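Local structure of Ras-related protein Rab-7L1 (Homo sapiens, 6HH2) at residues K106-L109 with D110-L113; Q141-R144 with F145-N149. The protein acts as a Rab small GTPase in vesicle trafficking, maintaining the endosome–trans-Golgi network and recruiting the kinase LRRK2 to the Golgi, where it stimulates its activity. The protein carries 4 engineered substitutions. All coordinates share one frame; numbering follows the deposited sequence. Where two conformers were deposited one is given.

Interaction 1. Residues K106-L109 with D110-L113; sequences KQDL and DSKL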
loop_
_atom_site.group_PDB
_atom_site.type_symbol
_atom_site.label_atom_id
_atom_site.label_comp_id
_atom_site.label_asym_id
_atom_site.label_seq_id
_atom_site.Cartn_x
_atom_site.Cartn_y
_atom_site.Cartn_z
ATOM N N LYS A 106 2.361 -10.817 -3.114
ATOM C CA LYS A 106 1.103 -11.218 -2.484
ATOM C C LYS A 106 1.207 -12.577 -1.808
ATOM O O LYS A 106 0.695 -12.763 -0.684
ATOM C CB LYS A 106 0.011 -11.258 -3.571
ATOM C CG LYS A 106 -1.398 -11.733 -3.130
ATOM C CD LYS A 106 -1.941 -10.857 -2.017
ATOM C CE LYS A 106 -3.500 -10.954 -1.934
ATOM N NZ LYS A 106 -3.876 -12.364 -1.718
ATOM N N GLN A 107 1.873 -13.540 -2.463
ATOM C CA GLN A 107 2.103 -14.845 -1.841
ATOM C C GLN A 107 2.930 -14.715 -0.557
ATOM O O GLN A 107 2.646 -15.388 0.440
ATOM C CB GLN A 107 2.797 -15.769 -2.849
ATOM C CG GLN A 107 1.827 -16.204 -4.001
ATOM C CD GLN A 107 2.556 -16.868 -5.160
ATOM O OE1 GLN A 107 3.779 -16.754 -5.292
ATOM N NE2 GLN A 107 1.801 -17.587 -6.002
ATOM N N ASP A 108 3.907 -13.817 -0.558
ATOM C CA ASP A 108 4.704 -13.598 0.659
ATOM C C ASP A 108 3.825 -13.037 1.776
ATOM O O ASP A 108 3.841 -13.541 2.903
ATOM C CB ASP A 108 5.880 -12.670 0.342
ATOM C CG ASP A 108 6.846 -12.508 1.546
ATOM O OD1 ASP A 108 7.472 -13.507 1.918
ATOM O OD2 ASP A 108 6.924 -11.354 2.041
ATOM N N LEU A 109 2.997 -12.037 1.458
ATOM C CA LEU A 109 2.097 -11.448 2.460
ATOM C C LEU A 109 1.214 -12.521 3.090
ATOM O O LEU A 109 1.113 -12.636 4.321
ATOM C CB LEU A 109 1.224 -10.402 1.751
ATOM C CG LEU A 109 0.134 -9.805 2.640
ATOM C CD1 LEU A 109 0.705 -8.832 3.673
ATOM C CD2 LEU A 109 -0.921 -9.013 1.779
ATOM N N ASP A 110 0.584 -13.344 2.260
ATOM C CA ASP A 110 -0.330 -14.330 2.811
ATOM C C ASP A 110 0.373 -15.460 3.541
ATOM O O ASP A 110 -0.249 -16.096 4.398
ATOM C CB ASP A 110 -1.232 -14.863 1.721
ATOM C CG ASP A 110 -2.111 -13.757 1.131
ATOM O OD1 ASP A 110 -2.395 -12.735 1.835
ATOM O OD2 ASP A 110 -2.430 -13.915 -0.054
ATOM N N SER A 111 1.654 -15.706 3.238
ATOM C CA SER A 111 2.417 -16.706 3.981
ATOM C C SER A 111 2.843 -16.219 5.355
ATOM O O SER A 111 3.138 -17.066 6.218
ATOM C CB SER A 111 3.658 -17.132 3.192
ATOM O OG SER A 111 4.718 -16.168 3.235
ATOM N N LYS A 112 2.872 -14.892 5.575
ATOM C CA LYS A 112 3.477 -14.297 6.763
ATOM C C LYS A 112 2.485 -13.703 7.749
ATOM O O LYS A 112 2.811 -13.607 8.940
ATOM C CB LYS A 112 4.484 -13.191 6.381
ATOM C CG LYS A 112 5.683 -13.669 5.487
ATOM C CD LYS A 112 6.616 -14.598 6.253
ATOM C CE LYS A 112 7.921 -14.852 5.478
ATOM N NZ LYS A 112 7.765 -15.616 4.199
ATOM N N LEU A 113 1.313 -13.304 7.299
ATOM C CA LEU A 113 0.487 -12.412 8.096
ATOM C C LEU A 113 -0.989 -12.682 7.837
ATOM O O LEU A 113 -1.412 -12.850 6.691
ATOM C CB LEU A 113 0.822 -10.967 7.700
ATOM C CG LEU A 113 0.167 -9.771 8.377
ATOM C CD1 LEU A 113 0.591 -9.688 9.832
ATOM C CD2 LEU A 113 0.455 -8.467 7.595
HETATM O O HOH W 1 -4.406 -10.891 1.225
#

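Interaction 2. Residues Q141-R144 with F145-N149; sequences QIDR and FSKEN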
loop_
_atom_site.group_PDB
_atom_site.type_symbol
_atom_site.label_atom_id
_atom_site.label_comp_id
_atom_site.label_asym_id
_atom_site.label_seq_id
_atom_site.Cartn_x
_atom_site.Cartn_y
_atom_site.Cartn_z
ATOM N N GLN A 141 -5.955 -8.036 -18.527
ATOM C CA GLN A 141 -4.854 -8.887 -17.781
ATOM C C GLN A 141 -4.718 -8.527 -16.232
ATOM O O GLN A 141 -4.560 -9.392 -15.340
ATOM C CB GLN A 141 -3.495 -8.633 -18.454
ATOM C CG GLN A 141 -3.146 -9.536 -19.654
ATOM C CD GLN A 141 -1.818 -9.109 -20.290
ATOM O OE1 GLN A 141 -1.338 -7.993 -20.049
ATOM N NE2 GLN A 141 -1.210 -10.005 -21.083
ATOM N N ILE A 142 -4.755 -7.248 -15.947
ATOM C CA ILE A 142 -4.648 -6.887 -14.534
ATOM C C ILE A 142 -5.811 -7.445 -13.732
ATOM O O ILE A 142 -5.630 -7.964 -12.621
ATOM C CB ILE A 142 -4.543 -5.369 -14.376
ATOM C CG1 ILE A 142 -3.288 -4.855 -15.094
ATOM C CG2 ILE A 142 -4.436 -5.022 -12.903
ATOM C CD1 ILE A 142 -3.285 -3.342 -15.220
ATOM N N ASP A 143 -7.016 -7.301 -14.249
ATOM C CA ASP A 143 -8.183 -7.792 -13.516
ATOM C C ASP A 143 -8.133 -9.293 -13.314
ATOM O O ASP A 143 -8.446 -9.780 -12.227
ATOM C CB ASP A 143 -9.486 -7.381 -14.212
ATOM C CG ASP A 143 -10.726 -7.661 -13.341
ATOM O OD1 ASP A 143 -10.810 -6.981 -12.285
ATOM O OD2 ASP A 143 -11.520 -8.561 -13.706
ATOM N N ARG A 144 -7.797 -10.059 -14.355
ATOM C CA ARG A 144 -7.696 -11.510 -14.177
ATOM C C ARG A 144 -6.622 -11.857 -13.148
ATOM O O ARG A 144 -6.818 -12.746 -12.311
ATOM C CB ARG A 144 -7.353 -12.162 -15.512
ATOM C CG ARG A 144 -8.530 -12.197 -16.496
ATOM C CD ARG A 144 -8.300 -13.200 -17.625
ATOM N NE ARG A 144 -7.097 -12.885 -18.407
ATOM C CZ ARG A 144 -7.070 -11.971 -19.379
ATOM N NH1 ARG A 144 -8.166 -11.268 -19.664
ATOM N NH2 ARG A 144 -5.941 -11.745 -20.049
ATOM N N PHE A 145 -5.502 -11.142 -13.193
ATOM C CA PHE A 145 -4.422 -11.381 -12.242
ATOM C C PHE A 145 -4.855 -11.037 -10.825
ATOM O O PHE A 145 -4.580 -11.782 -9.877
ATOM C CB PHE A 145 -3.225 -10.519 -12.690
ATOM C CG PHE A 145 -2.054 -10.503 -11.770
ATOM C CD1 PHE A 145 -2.025 -9.602 -10.721
ATOM C CD2 PHE A 145 -0.948 -11.306 -12.043
ATOM C CE1 PHE A 145 -0.924 -9.488 -9.893
ATOM C CE2 PHE A 145 0.206 -11.186 -11.208
ATOM C CZ PHE A 145 0.173 -10.279 -10.127
ATOM N N SER A 146 -5.570 -9.915 -10.653
ATOM C CA SER A 146 -5.990 -9.537 -9.318
ATOM C C SER A 146 -6.907 -10.608 -8.735
ATOM O O SER A 146 -6.774 -10.982 -7.557
ATOM C CB SER A 146 -6.693 -8.182 -9.476
ATOM O OG SER A 146 -7.137 -7.648 -8.234
ATOM N N LYS A 147 -7.865 -11.091 -9.521
ATOM C CA LYS A 147 -8.765 -12.137 -9.048
ATOM C C LYS A 147 -8.031 -13.451 -8.800
ATOM O O LYS A 147 -8.266 -14.102 -7.776
ATOM C CB LYS A 147 -9.865 -12.331 -10.077
ATOM C CG LYS A 147 -10.911 -11.163 -9.987
ATOM C CD LYS A 147 -11.697 -11.142 -11.235
ATOM C CE LYS A 147 -12.899 -10.173 -11.049
ATOM N NZ LYS A 147 -13.628 -10.015 -12.329
ATOM N N GLU A 148 -7.149 -13.865 -9.719
ATOM C CA GLU A 148 -6.509 -15.167 -9.547
ATOM C C GLU A 148 -5.622 -15.173 -8.301
ATOM O O GLU A 148 -5.496 -16.215 -7.644
ATOM C CB GLU A 148 -5.656 -15.471 -10.775
ATOM C CG GLU A 148 -6.447 -15.964 -11.996
ATOM C CD GLU A 148 -5.545 -16.056 -13.222
ATOM O OE1 GLU A 148 -4.323 -15.821 -13.052
ATOM O OE2 GLU A 148 -6.034 -16.366 -14.336
ATOM N N ASN A 149 -5.083 -14.026 -7.924
ATOM C CA ASN A 149 -4.156 -13.953 -6.798
ATOM C C ASN A 149 -4.798 -13.483 -5.501
ATOM O O ASN A 149 -4.079 -13.195 -4.532
ATOM C CB ASN A 149 -2.897 -13.136 -7.164
ATOM C CG ASN A 149 -2.079 -13.858 -8.209
ATOM O OD1 ASN A 149 -1.566 -14.948 -7.937
ATOM N ND2 ASN A 149 -2.042 -13.338 -9.426
#

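Interaction 1. Residues K106-L109 with D110-L113
The C-terminal end of helix 96-112, the helical link of a beta-alpha-beta unit in the Ras-like G domain, carries side-chain contacts three and four residues apart. On one flank K106 bridges to D110: NZ lies 2.7 Å from D110 OD2 and meets the syn lone pair of that oxygen. K106 CG stands opposite the backbone N (chi1 177°), and bends at chi2 and chi4 turn the ammonium forward, one turn on towards the C-terminus. Water 1 accepts a weak bond from NZ and donates to D110 OD1, so it bridges NZ and the second carboxylate oxygen. K106 is buried, and its NZ also donates to N149 O, with F151 adding a cation-pi contact. On another flank D108 takes its strongest partner from outside, the backbone N of M76 at OD2. Its OD1 faces K112 NZ at 3.1 Å, 33° out of the carboxylate plane, a link to be taken with reserve, since the lysine is modelled in two conformers. The inward side is apolar, as suits leucine: L109 CD1 packs on L113 CD2 at 3.9 Å, while L109 also reaches A87 and A123 of the flanking strands. The backbone ladder changes here: L109 O takes K112 N, three residues on, and only weakly L113 N. S111 suits this last turn because its short hydroxyl can fold back onto the helix, OG donating to D108 O at 2.8 Å.

Interaction 2. Residues Q141-R144 with F145-N149
S146 N donates to I142 O at 2.8 Å, one rung in the regular i to i+4 ladder of helix 139-148, and E148 N makes an equally short bond to R144 O. Round this backbone the side chains divide between the protein interior and solvent. I142 and S146, one turn apart, lie on the buried side, where both touch W154 of strand 153-156; a branched apolar chain and a small serine fit the close approach of helix to sheet. D143 stands nearer the surface and uses both carboxylate oxygens. OD2 receives K147 NZ at 2.9 Å on its syn lone pair, and OD1 accepts the indole NE1 of W154. The lysine chain runs extended beyond CG, so its methylenes pass D143 O before the ammonium meets the acid, CE lying 3.4 Å from OD2.

F145 projects from the helix with CG anti to its backbone N (chi1 174°), which carries the ring towards helix 96-112, where it meets F99 with the two planes at about 35°. Over one face of the F145 ring sits the N149 amide, its ND2 3.4 Å above the centre. The same ND2 gives a weak bond to F145 O at 3.0 Å, and N149 N bonds to that carbonyl as well, so two groups of one asparagine hold it as the helix ends. Asparagine suits this place because its short amide can turn back on the last turn. The chemistry implies that D143, with a partner on each oxygen, is probably held as the carboxylate, tying an exposed lysine and a tryptophan of the sheet to the same turn, while F145 O keeps two donors where the helix ends.

In the fold
Both contacts close the C-terminal turns of helices in successive beta-alpha-beta units of the Ras-like domain. Helix 96-112 links strands 86-92 and 123-128, helix 139-148 links strands 123-128 and 153-156, so the two units share the strand between them. Interaction 1 comes first along the chain, and its centre lies about 17 Å from that of interaction 2. They nevertheless touch: K106 NZ is 2.9 Å from N149 O, a probable hydrogen bond that joins the end of helix 139-148 to the last turns of helix 96-112. In interaction 1, D108 reaches the S75-M76 loop, which holds a serine phosphorylated by LRRK2 though unmodified here; in interaction 2 the I142 side chain is about 13 Å from GDP.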